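Local coordinates for protein phosphodiesterase (Trypanosoma brucei brucei, PDB 5H2Q) that is an all-helical, metal-binding phosphodiesterase of the HD superfamily, carrying zinc, magnesium and the ligand LLI, at residues 7-13 / 76-80; 15-21 / 44-48; 210-214 / 232-236; 69-74 / 175-179. All coordinates share one frame; numbering follows the deposited sequence.

Three of the four contacts cluster on one side of this all-helical fold, a worked example of how a chain start is fastened to a helical body. Contacts 1 and 2 both use helix 10-17 and have centres about 12 Å apart; contact 2 forms within the span that contact 1 closes. Contact 4 shares helix 68-80 with contact 1, and their segments alternate along the sequence, centres about 10 Å apart. Helix 68-80 mediates between the N-terminal helix and loop 175-179. Contact 3 comes last in the chain, joins helices 207-217 and 227-242, and lies on the opposite side of the chain's centre from contacts 1 and 2, about 34 Å from contact 1 between centres.

Contact 1 of 4, residues 7-13 / 76-80; sequences AITNRER and LQCRK
I8 and L76 mark the nearest approach of the two backbones, with their CA atoms 7.3 Å apart, where the extended residues ahead of helix 10-17 lie beside segment 76-80 of helix 68-80. I8 points at that helix and divides its branches: CG2 meets L76 CD1 at 3.6 Å, the two side chains crossing at about a right angle, while CD1 lies against the Q77 amide carbon CD at 3.5 Å and also touches the aliphatic K80 CE. Q77 can lie alongside because its chain bends at chi2 (-70°). Between this apolar patch and the body of helix 10-17, T9 forms the N-cap, its OG1 accepting from E12 N. The cap fixes the first turn from which E12 reaches across. With CG anti to the backbone N and the chain extended beyond it, the E12 carboxylate arrives between two cations in a salt-bridge network. K80 NZ comes to the syn lone pair of E12 OE1 at 3.1 Å. R79 NH2 meets E12 OE2 at 3.0 Å, on the anti lone pair, through a bond of 156°; the carboxylate and guanidinium planes differ by 17°, so they are nearly coplanar. A water donates to both E12 OE2 and L76 O and accepts from R79 NE, and a second water joins R79 NH2 to E12 O. L76 CD2 lies over one guanidinium face, toward its rim, and R79 NH1 turns to D45 and the L44 carbonyl on helix 43-58, which probably helps fix the rotation that keeps its edge turned to E12.

Contact 2 of 4, residues 15-21 / 44-48; sequences AVLRIEF and LDVAA
V16 and D45 bring the two backbones to a CA separation of 5.2 Å, where the end of helix 10-17 and the chain leaving it run past the first turn of helix 43-58. Here the end of one helix packs on the start of another in the helical phosphodiesterase fold, without a direct hydrogen bond between the segments. With CG1 anti to the backbone N (chi1 173°) and CG2 beside it, V16 turns both methyl groups to A48, CG2 standing 3.9 Å from A48 CB, and its other neighbours include L72 and L76 of helix 68-80. After the helix ends, a turn closed by I19 N to V16 O carries I19 round to face helix 43-58. I19 CD1 rests on the backbone of D45, 3.7 Å from D45 C, and lies 4.0 Å from V46 CG2. F21 follows: ring atom CE1 approaches V46 CG1 at 4.2 Å, and the ring edge at CZ faces V46 O. D45 is the polar member. Its OD1 is committed to R79 of helix 68-80, whereas D45 OD2 lies 3.4 Å from the methyl A15 CB. A water donates to D45 OD2 at 2.7 Å and to A15 O at 2.8 Å.

Contact 3 of 4, residues 210-214 / 232-236; sequences FLEKY and MTMDV
M232 and Y214 sit where segments 232-236 and 210-214 come nearest, with their CA atoms 5.7 Å apart; the segments make a steeply inclined, roughly antiparallel helix pair whose axes pass at 9.8 Å and 142°. Following helix 227-242 forward, M232 supplies the central wedge. Bends at chi2 (-55°) and chi3 fold its chain compactly, so that CE lodges near the backbone carbonyl F210 O at 3.3 Å, at the edge of the F210 ring and close to Y214 CB. The sulfur SD meanwhile touches the extended aliphatic chain of K213, 3.8 Å from CD. T233 comes next, with OG1 at the edge of the Y214 ring, 3.6 Å from CE1. That hydroxyl is already bonded to H229 O and to Y222 OH, and it also accepts from a water that lies in the plane of the Y214 ring and bonds to Y214 OH. One turn on from M232, D235 places OD2 3.4 Å from F210 CE1, the carboxylate almost perpendicular to the ring, while its OD1 is held by Q231. V236 closes the walk beside I309 of helix 290-312, which also packs on Y214. V236 CG2 makes a CH-pi contact over the face of Y214, 3.9 Å from the ring centroid and 30° off the normal, displaced toward CG, which it meets at 3.5 Å.

Contact 4 of 4, residues 69-74 / 175-179; sequences EVLLNF and PESDV
The loop between helices 159-172 and 185-200 folds onto one side of helix 68-80 here, with F74 and S177 bringing their CA atoms to 4.4 Å; in this helical fold the contact joins an early helix to a connection more than a hundred residues later. Its polar link is a single bond from N73 ND2 to the main-chain carbonyl E176 O, 3.0 Å long with an angle of 157° at the hydrogen. The acceptor lies in the plane of the N73 amide, but the donor comes from above the E176 carbonyl plane. The same oxygen, E176 O, receives a C-H...O contact from V70 CA at 3.6 Å, so one oxygen takes both a side-chain N-H and a backbone C-H. V70 then lays CG1 against the loop main chain, 3.5 Å from D178 O. Further along, S177 sets its CB on the helix backbone at F74, while its OG is hydrogen-bonded to I171 O and its carbonyl oxygen approaches F74 CD1. V179 sets both methyls on one side of F74. With CG1 anti to its carbonyl carbon (chi1 -66°), that branch meets F74 CB at 3.5 Å, whereas CG2 stands over the ring, 4.2 Å from the centroid and 6° off the normal, a centred CH-pi contact. I123 of helix 115-127 packs on both residues. A directional bond to one carbonyl therefore probably helps set the loop's position near N73, while V70 lies against the loop main chain and V179 packs on F74, contacts that are less directional.

Contact 1 of 4, residues 7-13 / 76-80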
loop_
_atom_site.group_PDB
_atom_site.type_symbol
_atom_site.label_atom_id
_atom_site.label_comp_id
_atom_site.label_asym_id
_atom_site.label_seq_id
_atom_site.Cartn_x
_atom_site.Cartn_y
_atom_site.Cartn_z
ATOM N N ALA A 7 -6.846 -24.060 -3.568
ATOM C CA ALA A 7 -8.163 -23.428 -3.652
ATOM C C ALA A 7 -8.773 -23.226 -2.266
ATOM O O ALA A 7 -8.650 -24.100 -1.407
ATOM C CB ALA A 7 -9.095 -24.258 -4.526
ATOM N N ILE A 8 -9.424 -22.063 -2.061
ATOM C CA ILE A 8 -10.068 -21.622 -0.809
ATOM C C ILE A 8 -11.137 -22.628 -0.318
ATOM O O ILE A 8 -11.787 -23.264 -1.149
ATOM C CB ILE A 8 -10.696 -20.199 -1.024
ATOM C CG1 ILE A 8 -9.755 -19.228 -1.819
ATOM C CG2 ILE A 8 -11.177 -19.574 0.286
ATOM C CD1 ILE A 8 -8.359 -18.907 -1.189
ATOM N N THR A 9 -11.328 -22.756 1.019
ATOM C CA THR A 9 -12.397 -23.619 1.554
ATOM C C THR A 9 -13.706 -22.824 1.565
ATOM O O THR A 9 -13.678 -21.589 1.648
ATOM C CB THR A 9 -12.065 -24.230 2.935
ATOM O OG1 THR A 9 -12.224 -23.260 3.974
ATOM C CG2 THR A 9 -10.679 -24.900 2.992
ATOM N N ASN A 10 -14.852 -23.523 1.475
ATOM C CA ASN A 10 -16.175 -22.892 1.504
ATOM C C ASN A 10 -16.416 -22.176 2.823
ATOM O O ASN A 10 -16.967 -21.080 2.815
ATOM C CB ASN A 10 -17.275 -23.910 1.207
ATOM C CG ASN A 10 -17.497 -24.174 -0.269
ATOM O OD1 ASN A 10 -17.075 -23.408 -1.150
ATOM N ND2 ASN A 10 -18.189 -25.261 -0.569
ATOM N N ARG A 11 -15.932 -22.754 3.943
ATOM C CA ARG A 11 -16.045 -22.178 5.281
ATOM C C ARG A 11 -15.267 -20.836 5.320
ATOM O O ARG A 11 -15.763 -19.859 5.873
ATOM C CB ARG A 11 -15.524 -23.166 6.344
ATOM C CG ARG A 11 -15.902 -22.803 7.775
ATOM C CD ARG A 11 -15.212 -23.690 8.797
ATOM N NE ARG A 11 -15.553 -23.315 10.172
ATOM C CZ ARG A 11 -14.984 -23.831 11.257
ATOM N NH1 ARG A 11 -14.029 -24.747 11.144
ATOM N NH2 ARG A 11 -15.362 -23.433 12.465
ATOM N N GLU A 12 -14.078 -20.792 4.699
ATOM C CA GLU A 12 -13.255 -19.584 4.639
ATOM C C GLU A 12 -13.971 -18.436 3.871
ATOM O O GLU A 12 -14.012 -17.299 4.366
ATOM C CB GLU A 12 -11.879 -19.914 4.041
ATOM C CG GLU A 12 -10.922 -18.742 4.046
ATOM C CD GLU A 12 -9.491 -19.064 3.664
ATOM O OE1 GLU A 12 -9.212 -20.204 3.217
ATOM O OE2 GLU A 12 -8.642 -18.158 3.819
ATOM N N ARG A 13 -14.571 -18.739 2.712
ATOM C CA ARG A 13 -15.335 -17.754 1.931
ATOM C C ARG A 13 -16.556 -17.253 2.702
ATOM O O ARG A 13 -16.835 -16.043 2.668
ATOM C CB ARG A 13 -15.848 -18.322 0.600
ATOM C CG ARG A 13 -14.826 -18.696 -0.449
ATOM C CD ARG A 13 -15.496 -19.742 -1.327
ATOM N NE ARG A 13 -14.991 -19.762 -2.698
ATOM C CZ ARG A 13 -14.131 -20.659 -3.169
ATOM N NH1 ARG A 13 -13.646 -21.605 -2.374
ATOM N NH2 ARG A 13 -13.744 -20.613 -4.436
ATOM N N LEU A 76 -8.774 -13.591 -0.683
ATOM C CA LEU A 76 -8.345 -14.628 0.254
ATOM C C LEU A 76 -6.986 -15.216 -0.125
ATOM O O LEU A 76 -6.188 -15.494 0.773
ATOM C CB LEU A 76 -9.429 -15.710 0.454
ATOM C CG LEU A 76 -10.779 -15.121 0.957
ATOM C CD1 LEU A 76 -11.867 -16.138 0.931
ATOM C CD2 LEU A 76 -10.667 -14.530 2.327
ATOM N N GLN A 77 -6.692 -15.355 -1.433
ATOM C CA GLN A 77 -5.358 -15.830 -1.868
ATOM C C GLN A 77 -4.291 -14.805 -1.443
ATOM O O GLN A 77 -3.248 -15.193 -0.928
ATOM C CB GLN A 77 -5.297 -16.106 -3.369
ATOM C CG GLN A 77 -6.115 -17.308 -3.831
ATOM C CD GLN A 77 -5.595 -18.678 -3.400
ATOM O OE1 GLN A 77 -4.754 -18.836 -2.505
ATOM N NE2 GLN A 77 -6.203 -19.715 -3.956
ATOM N N CYS A 78 -4.585 -13.491 -1.572
ATOM C CA CYS A 78 -3.672 -12.445 -1.098
ATOM C C CYS A 78 -3.487 -12.623 0.402
ATOM O O CYS A 78 -2.376 -12.651 0.863
ATOM C CB CYS A 78 -4.213 -11.046 -1.397
ATOM S SG CYS A 78 -4.102 -10.577 -3.136
ATOM N N ARG A 79 -4.590 -12.700 1.157
ATOM C CA ARG A 79 -4.526 -12.776 2.620
ATOM C C ARG A 79 -3.626 -13.902 3.104
ATOM O O ARG A 79 -2.815 -13.684 3.996
ATOM C CB ARG A 79 -5.933 -12.960 3.185
ATOM C CG ARG A 79 -5.955 -12.816 4.701
ATOM C CD ARG A 79 -7.355 -12.875 5.262
ATOM N NE ARG A 79 -7.939 -14.201 5.075
ATOM C CZ ARG A 79 -9.110 -14.584 5.580
ATOM N NH1 ARG A 79 -9.860 -13.724 6.261
ATOM N NH2 ARG A 79 -9.550 -15.823 5.388
ATOM N N LYS A 80 -3.691 -15.057 2.424
ATOM C CA LYS A 80 -2.869 -16.245 2.758
ATOM C C LYS A 80 -1.374 -15.985 2.687
ATOM O O LYS A 80 -0.601 -16.652 3.376
ATOM C CB LYS A 80 -3.226 -17.428 1.837
ATOM C CG LYS A 80 -4.561 -18.053 2.183
ATOM C CD LYS A 80 -4.899 -19.199 1.250
ATOM C CE LYS A 80 -6.194 -19.873 1.628
ATOM N NZ LYS A 80 -6.134 -20.480 2.985
HETATM O O HOH W 1 -6.995 -16.144 3.285
HETATM O O HOH W 2 -12.222 -16.785 6.329
#

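Contact 2 of 4, residues 15-21 / 44-48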
loop_
_atom_site.group_PDB
_atom_site.type_symbol
_atom_site.label_atom_id
_atom_site.label_comp_id
_atom_site.label_asym_id
_atom_site.label_seq_id
_atom_site.Cartn_x
_atom_site.Cartn_y
_atom_site.Cartn_z
ATOM N N ALA A 15 -17.100 -17.086 5.967
ATOM C CA ALA A 15 -16.693 -16.272 7.109
ATOM C C ALA A 15 -16.448 -14.807 6.689
ATOM O O ALA A 15 -16.558 -13.907 7.516
ATOM C CB ALA A 15 -15.449 -16.863 7.766
ATOM N N VAL A 16 -16.155 -14.566 5.396
ATOM C CA VAL A 16 -15.914 -13.196 4.908
ATOM C C VAL A 16 -17.161 -12.604 4.273
ATOM O O VAL A 16 -17.494 -11.461 4.563
ATOM C CB VAL A 16 -14.709 -13.126 3.943
ATOM C CG1 VAL A 16 -14.586 -11.741 3.310
ATOM C CG2 VAL A 16 -13.413 -13.511 4.655
ATOM N N LEU A 17 -17.834 -13.389 3.397
ATOM C CA LEU A 17 -19.015 -13.017 2.608
ATOM C C LEU A 17 -20.116 -12.439 3.476
ATOM O O LEU A 17 -20.765 -11.482 3.087
ATOM C CB LEU A 17 -19.586 -14.252 1.857
ATOM C CG LEU A 17 -19.176 -14.477 0.404
ATOM C CD1 LEU A 17 -19.391 -15.925 0.005
ATOM C CD2 LEU A 17 -19.958 -13.572 -0.562
ATOM N N ARG A 18 -20.300 -13.038 4.651
ATOM C CA ARG A 18 -21.337 -12.705 5.616
ATOM C C ARG A 18 -21.109 -11.391 6.372
ATOM O O ARG A 18 -22.017 -10.990 7.101
ATOM C CB ARG A 18 -21.520 -13.896 6.583
ATOM C CG ARG A 18 -22.785 -14.738 6.307
ATOM C CD ARG A 18 -22.845 -15.383 4.930
ATOM N NE ARG A 18 -23.930 -16.364 4.826
ATOM C CZ ARG A 18 -23.806 -17.659 5.113
ATOM N NH1 ARG A 18 -22.644 -18.147 5.534
ATOM N NH2 ARG A 18 -24.844 -18.474 4.984
ATOM N N ILE A 19 -19.968 -10.674 6.160
ATOM C CA ILE A 19 -19.728 -9.428 6.909
ATOM C C ILE A 19 -20.149 -8.165 6.132
ATOM O O ILE A 19 -19.687 -7.926 5.017
ATOM C CB ILE A 19 -18.252 -9.358 7.397
ATOM C CG1 ILE A 19 -17.867 -10.595 8.253
ATOM C CG2 ILE A 19 -17.933 -8.022 8.120
ATOM C CD1 ILE A 19 -16.380 -10.735 8.484
ATOM N N GLU A 20 -20.976 -7.319 6.755
ATOM C CA GLU A 20 -21.428 -6.085 6.114
ATOM C C GLU A 20 -21.175 -4.871 7.006
ATOM O O GLU A 20 -20.980 -5.044 8.217
ATOM C CB GLU A 20 -22.898 -6.200 5.661
ATOM C CG GLU A 20 -23.048 -6.957 4.352
ATOM C CD GLU A 20 -24.456 -7.028 3.794
ATOM O OE1 GLU A 20 -24.914 -6.021 3.208
ATOM O OE2 GLU A 20 -25.082 -8.107 3.895
ATOM N N PHE A 21 -21.193 -3.649 6.422
ATOM C CA PHE A 21 -20.880 -2.424 7.163
ATOM C C PHE A 21 -21.945 -1.347 6.947
ATOM O O PHE A 21 -21.604 -0.264 6.493
ATOM C CB PHE A 21 -19.492 -1.885 6.763
ATOM C CG PHE A 21 -18.404 -2.932 6.835
ATOM C CD1 PHE A 21 -17.844 -3.292 8.052
ATOM C CD2 PHE A 21 -17.920 -3.540 5.676
ATOM C CE1 PHE A 21 -16.856 -4.282 8.120
ATOM C CE2 PHE A 21 -16.947 -4.546 5.752
ATOM C CZ PHE A 21 -16.432 -4.913 6.973
ATOM N N LEU A 44 -9.052 -10.640 10.756
ATOM C CA LEU A 44 -8.599 -10.936 9.383
ATOM C C LEU A 44 -9.797 -11.119 8.429
ATOM O O LEU A 44 -9.706 -10.776 7.259
ATOM C CB LEU A 44 -7.668 -12.162 9.343
ATOM C CG LEU A 44 -6.279 -12.001 9.947
ATOM C CD1 LEU A 44 -5.581 -13.379 10.046
ATOM C CD2 LEU A 44 -5.407 -11.006 9.128
ATOM N N ASP A 45 -10.933 -11.638 8.934
ATOM C CA ASP A 45 -12.150 -11.779 8.131
ATOM C C ASP A 45 -12.754 -10.381 7.845
ATOM O O ASP A 45 -13.127 -10.115 6.712
ATOM C CB ASP A 45 -13.176 -12.665 8.853
ATOM C CG ASP A 45 -12.813 -14.136 8.880
ATOM O OD1 ASP A 45 -12.001 -14.567 8.028
ATOM O OD2 ASP A 45 -13.402 -14.874 9.696
ATOM N N VAL A 46 -12.819 -9.493 8.867
ATOM C CA VAL A 46 -13.323 -8.112 8.735
ATOM C C VAL A 46 -12.426 -7.330 7.744
ATOM O O VAL A 46 -12.972 -6.637 6.892
ATOM C CB VAL A 46 -13.439 -7.430 10.118
ATOM C CG1 VAL A 46 -13.514 -5.902 10.019
ATOM C CG2 VAL A 46 -14.641 -7.994 10.891
ATOM N N ALA A 47 -11.062 -7.468 7.851
ATOM C CA ALA A 47 -10.092 -6.839 6.938
ATOM C C ALA A 47 -10.389 -7.265 5.495
ATOM O O ALA A 47 -10.526 -6.395 4.638
ATOM C CB ALA A 47 -8.661 -7.184 7.327
ATOM N N ALA A 48 -10.565 -8.588 5.248
ATOM C CA ALA A 48 -10.902 -9.098 3.912
ATOM C C ALA A 48 -12.280 -8.574 3.461
ATOM O O ALA A 48 -12.426 -8.163 2.310
ATOM C CB ALA A 48 -10.866 -10.626 3.896
HETATM O O HOH W 3 -15.959 -14.086 10.248
#

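Contact 3 of 4, residues 210-214 / 232-236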
loop_
_atom_site.group_PDB
_atom_site.type_symbol
_atom_site.label_atom_id
_atom_site.label_comp_id
_atom_site.label_asym_id
_atom_site.label_seq_id
_atom_site.Cartn_x
_atom_site.Cartn_y
_atom_site.Cartn_z
ATOM N N PHE A 210 10.928 8.546 -8.585
ATOM C CA PHE A 210 9.524 8.606 -9.016
ATOM C C PHE A 210 8.866 9.948 -8.799
ATOM O O PHE A 210 8.138 10.394 -9.693
ATOM C CB PHE A 210 8.699 7.502 -8.362
ATOM C CG PHE A 210 8.973 6.196 -9.041
ATOM C CD1 PHE A 210 8.284 5.835 -10.197
ATOM C CD2 PHE A 210 9.914 5.311 -8.524
ATOM C CE1 PHE A 210 8.541 4.615 -10.831
ATOM C CE2 PHE A 210 10.158 4.087 -9.149
ATOM C CZ PHE A 210 9.478 3.749 -10.304
ATOM N N LEU A 211 9.091 10.583 -7.619
ATOM C CA LEU A 211 8.522 11.888 -7.284
ATOM C C LEU A 211 8.960 12.972 -8.278
ATOM O O LEU A 211 8.107 13.666 -8.817
ATOM C CB LEU A 211 8.810 12.330 -5.825
ATOM C CG LEU A 211 8.333 13.767 -5.436
ATOM C CD1 LEU A 211 6.812 13.924 -5.606
ATOM C CD2 LEU A 211 8.747 14.143 -4.031
ATOM N N GLU A 212 10.266 13.112 -8.515
ATOM C CA GLU A 212 10.740 14.156 -9.425
ATOM C C GLU A 212 10.378 13.857 -10.895
ATOM O O GLU A 212 10.062 14.804 -11.624
ATOM C CB GLU A 212 12.234 14.476 -9.212
ATOM C CG GLU A 212 12.537 15.069 -7.831
ATOM C CD GLU A 212 11.827 16.329 -7.358
ATOM O OE1 GLU A 212 11.622 16.461 -6.130
ATOM O OE2 GLU A 212 11.489 17.192 -8.200
ATOM N N LYS A 213 10.318 12.558 -11.301
ATOM C CA LYS A 213 9.904 12.170 -12.655
ATOM C C LYS A 213 8.444 12.586 -12.914
ATOM O O LYS A 213 8.120 13.051 -14.012
ATOM C CB LYS A 213 10.102 10.668 -12.916
ATOM C CG LYS A 213 9.980 10.299 -14.393
ATOM C CD LYS A 213 10.075 8.806 -14.680
ATOM C CE LYS A 213 9.697 8.540 -16.122
ATOM N NZ LYS A 213 9.734 7.095 -16.468
ATOM N N TYR A 214 7.587 12.471 -11.891
ATOM C CA TYR A 214 6.185 12.859 -11.983
ATOM C C TYR A 214 6.073 14.376 -12.086
ATOM O O TYR A 214 5.393 14.871 -12.984
ATOM C CB TYR A 214 5.400 12.332 -10.767
ATOM C CG TYR A 214 3.988 12.858 -10.632
ATOM C CD1 TYR A 214 2.960 12.371 -11.440
ATOM C CD2 TYR A 214 3.658 13.778 -9.642
ATOM C CE1 TYR A 214 1.653 12.838 -11.306
ATOM C CE2 TYR A 214 2.360 14.273 -9.517
ATOM C CZ TYR A 214 1.354 13.783 -10.337
ATOM O OH TYR A 214 0.067 14.250 -10.193
ATOM N N MET A 232 2.605 7.390 -14.350
ATOM C CA MET A 232 3.270 8.145 -13.301
ATOM C C MET A 232 2.291 8.568 -12.210
ATOM O O MET A 232 2.654 8.527 -11.047
ATOM C CB MET A 232 4.087 9.323 -13.875
ATOM C CG MET A 232 5.385 8.881 -14.567
ATOM S SD MET A 232 6.569 7.878 -13.635
ATOM C CE MET A 232 6.578 8.734 -12.080
ATOM N N THR A 233 1.028 8.929 -12.566
ATOM C CA THR A 233 0.003 9.265 -11.590
ATOM C C THR A 233 -0.303 7.993 -10.756
ATOM O O THR A 233 -0.440 8.088 -9.537
ATOM C CB THR A 233 -1.260 9.809 -12.283
ATOM O OG1 THR A 233 -0.900 10.964 -13.057
ATOM C CG2 THR A 233 -2.335 10.185 -11.303
ATOM N N MET A 234 -0.426 6.832 -11.422
ATOM C CA MET A 234 -0.677 5.559 -10.718
ATOM C C MET A 234 0.473 5.255 -9.735
ATOM O O MET A 234 0.212 4.926 -8.583
ATOM C CB MET A 234 -0.794 4.406 -11.723
ATOM C CG MET A 234 -2.046 4.492 -12.606
ATOM S SD MET A 234 -2.224 3.073 -13.684
ATOM C CE MET A 234 -2.736 1.814 -12.466
ATOM N N ASP A 235 1.739 5.418 -10.177
ATOM C CA ASP A 235 2.912 5.174 -9.301
ATOM C C ASP A 235 2.867 6.113 -8.106
ATOM O O ASP A 235 3.007 5.681 -6.958
ATOM C CB ASP A 235 4.213 5.425 -10.084
ATOM C CG ASP A 235 4.502 4.502 -11.238
ATOM O OD1 ASP A 235 3.868 3.412 -11.316
ATOM O OD2 ASP A 235 5.398 4.835 -12.048
ATOM N N VAL A 236 2.616 7.413 -8.363
ATOM C CA VAL A 236 2.509 8.425 -7.312
ATOM C C VAL A 236 1.357 8.142 -6.341
ATOM O O VAL A 236 1.513 8.326 -5.127
ATOM C CB VAL A 236 2.446 9.831 -7.959
ATOM C CG1 VAL A 236 1.816 10.874 -7.034
ATOM C CG2 VAL A 236 3.846 10.238 -8.391
HETATM O O HOH W 4 -1.727 13.433 -12.103
#

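Contact 4 of 4, residues 69-74 / 175-179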
loop_
_atom_site.group_PDB
_atom_site.type_symbol
_atom_site.label_atom_id
_atom_site.label_comp_id
_atom_site.label_asym_id
_atom_site.label_seq_id
_atom_site.Cartn_x
_atom_site.Cartn_y
_atom_site.Cartn_z
ATOM N N GLU A 69 -17.278 -13.957 -6.947
ATOM C CA GLU A 69 -16.512 -15.097 -6.437
ATOM C C GLU A 69 -15.027 -14.990 -6.753
ATOM O O GLU A 69 -14.206 -15.372 -5.907
ATOM C CB GLU A 69 -17.097 -16.438 -6.941
ATOM C CG GLU A 69 -18.428 -16.761 -6.272
ATOM C CD GLU A 69 -19.091 -18.072 -6.665
ATOM O OE1 GLU A 69 -20.309 -18.061 -6.954
ATOM O OE2 GLU A 69 -18.406 -19.118 -6.625
ATOM N N VAL A 70 -14.679 -14.461 -7.946
ATOM C CA VAL A 70 -13.263 -14.329 -8.349
ATOM C C VAL A 70 -12.616 -13.255 -7.459
ATOM O O VAL A 70 -11.525 -13.467 -6.932
ATOM C CB VAL A 70 -13.070 -14.072 -9.867
ATOM C CG1 VAL A 70 -11.649 -13.601 -10.178
ATOM C CG2 VAL A 70 -13.371 -15.356 -10.661
ATOM N N LEU A 71 -13.321 -12.150 -7.247
ATOM C CA LEU A 71 -12.797 -11.075 -6.391
ATOM C C LEU A 71 -12.553 -11.620 -4.971
ATOM O O LEU A 71 -11.483 -11.393 -4.399
ATOM C CB LEU A 71 -13.757 -9.876 -6.384
ATOM C CG LEU A 71 -13.357 -8.720 -5.434
ATOM C CD1 LEU A 71 -12.083 -8.015 -5.908
ATOM C CD2 LEU A 71 -14.518 -7.713 -5.277
ATOM N N LEU A 72 -13.509 -12.395 -4.439
ATOM C CA LEU A 72 -13.321 -12.946 -3.103
ATOM C C LEU A 72 -12.171 -13.936 -3.059
ATOM O O LEU A 72 -11.347 -13.835 -2.166
ATOM C CB LEU A 72 -14.615 -13.540 -2.522
ATOM C CG LEU A 72 -14.489 -13.953 -1.027
ATOM C CD1 LEU A 72 -14.091 -12.766 -0.114
ATOM C CD2 LEU A 72 -15.745 -14.604 -0.541
ATOM N N ASN A 73 -12.078 -14.866 -4.040
ATOM C CA ASN A 73 -10.979 -15.831 -4.111
ATOM C C ASN A 73 -9.645 -15.106 -4.165
ATOM O O ASN A 73 -8.709 -15.461 -3.450
ATOM C CB ASN A 73 -11.114 -16.692 -5.349
ATOM C CG ASN A 73 -12.133 -17.780 -5.199
ATOM O OD1 ASN A 73 -12.516 -18.145 -4.086
ATOM N ND2 ASN A 73 -12.520 -18.378 -6.323
ATOM N N PHE A 74 -9.585 -14.036 -4.960
ATOM C CA PHE A 74 -8.367 -13.257 -5.064
ATOM C C PHE A 74 -7.986 -12.634 -3.709
ATOM O O PHE A 74 -6.836 -12.735 -3.318
ATOM C CB PHE A 74 -8.522 -12.193 -6.162
ATOM C CG PHE A 74 -7.425 -11.156 -6.153
ATOM C CD1 PHE A 74 -6.200 -11.412 -6.762
ATOM C CD2 PHE A 74 -7.607 -9.931 -5.511
ATOM C CE1 PHE A 74 -5.181 -10.459 -6.721
ATOM C CE2 PHE A 74 -6.598 -8.971 -5.493
ATOM C CZ PHE A 74 -5.406 -9.233 -6.126
ATOM N N PRO A 175 -7.159 -19.094 -12.891
ATOM C CA PRO A 175 -8.366 -18.400 -13.383
ATOM C C PRO A 175 -9.386 -18.091 -12.288
ATOM O O PRO A 175 -10.123 -17.126 -12.409
ATOM C CB PRO A 175 -8.960 -19.405 -14.391
ATOM C CG PRO A 175 -7.744 -20.145 -14.921
ATOM C CD PRO A 175 -6.878 -20.316 -13.694
ATOM N N GLU A 176 -9.415 -18.897 -11.217
ATOM C CA GLU A 176 -10.408 -18.694 -10.162
ATOM C C GLU A 176 -10.101 -17.499 -9.273
ATOM O O GLU A 176 -10.964 -17.090 -8.499
ATOM C CB GLU A 176 -10.631 -19.960 -9.347
ATOM C CG GLU A 176 -11.598 -20.911 -10.049
ATOM C CD GLU A 176 -11.857 -22.217 -9.323
ATOM O OE1 GLU A 176 -11.123 -22.536 -8.361
ATOM O OE2 GLU A 176 -12.814 -22.921 -9.715
ATOM N N SER A 177 -8.908 -16.919 -9.418
ATOM C CA SER A 177 -8.527 -15.713 -8.662
ATOM C C SER A 177 -8.000 -14.636 -9.604
ATOM O O SER A 177 -7.412 -13.641 -9.151
ATOM C CB SER A 177 -7.517 -16.054 -7.566
ATOM O OG SER A 177 -6.418 -16.809 -8.047
ATOM N N ASP A 178 -8.221 -14.808 -10.922
ATOM C CA ASP A 178 -7.721 -13.830 -11.863
ATOM C C ASP A 178 -8.712 -12.702 -12.018
ATOM O O ASP A 178 -9.616 -12.752 -12.868
ATOM C CB ASP A 178 -7.322 -14.454 -13.209
ATOM C CG ASP A 178 -6.684 -13.470 -14.181
ATOM O OD1 ASP A 178 -6.478 -12.280 -13.790
ATOM O OD2 ASP A 178 -6.333 -13.894 -15.306
ATOM N N VAL A 179 -8.517 -11.650 -11.204
ATOM C CA VAL A 179 -9.372 -10.467 -11.261
ATOM C C VAL A 179 -9.253 -9.737 -12.569
ATOM O O VAL A 179 -10.060 -8.855 -12.809
ATOM C CB VAL A 179 -9.193 -9.492 -10.060
ATOM C CG1 VAL A 179 -9.664 -10.152 -8.757
ATOM C CG2 VAL A 179 -7.752 -8.967 -9.964
#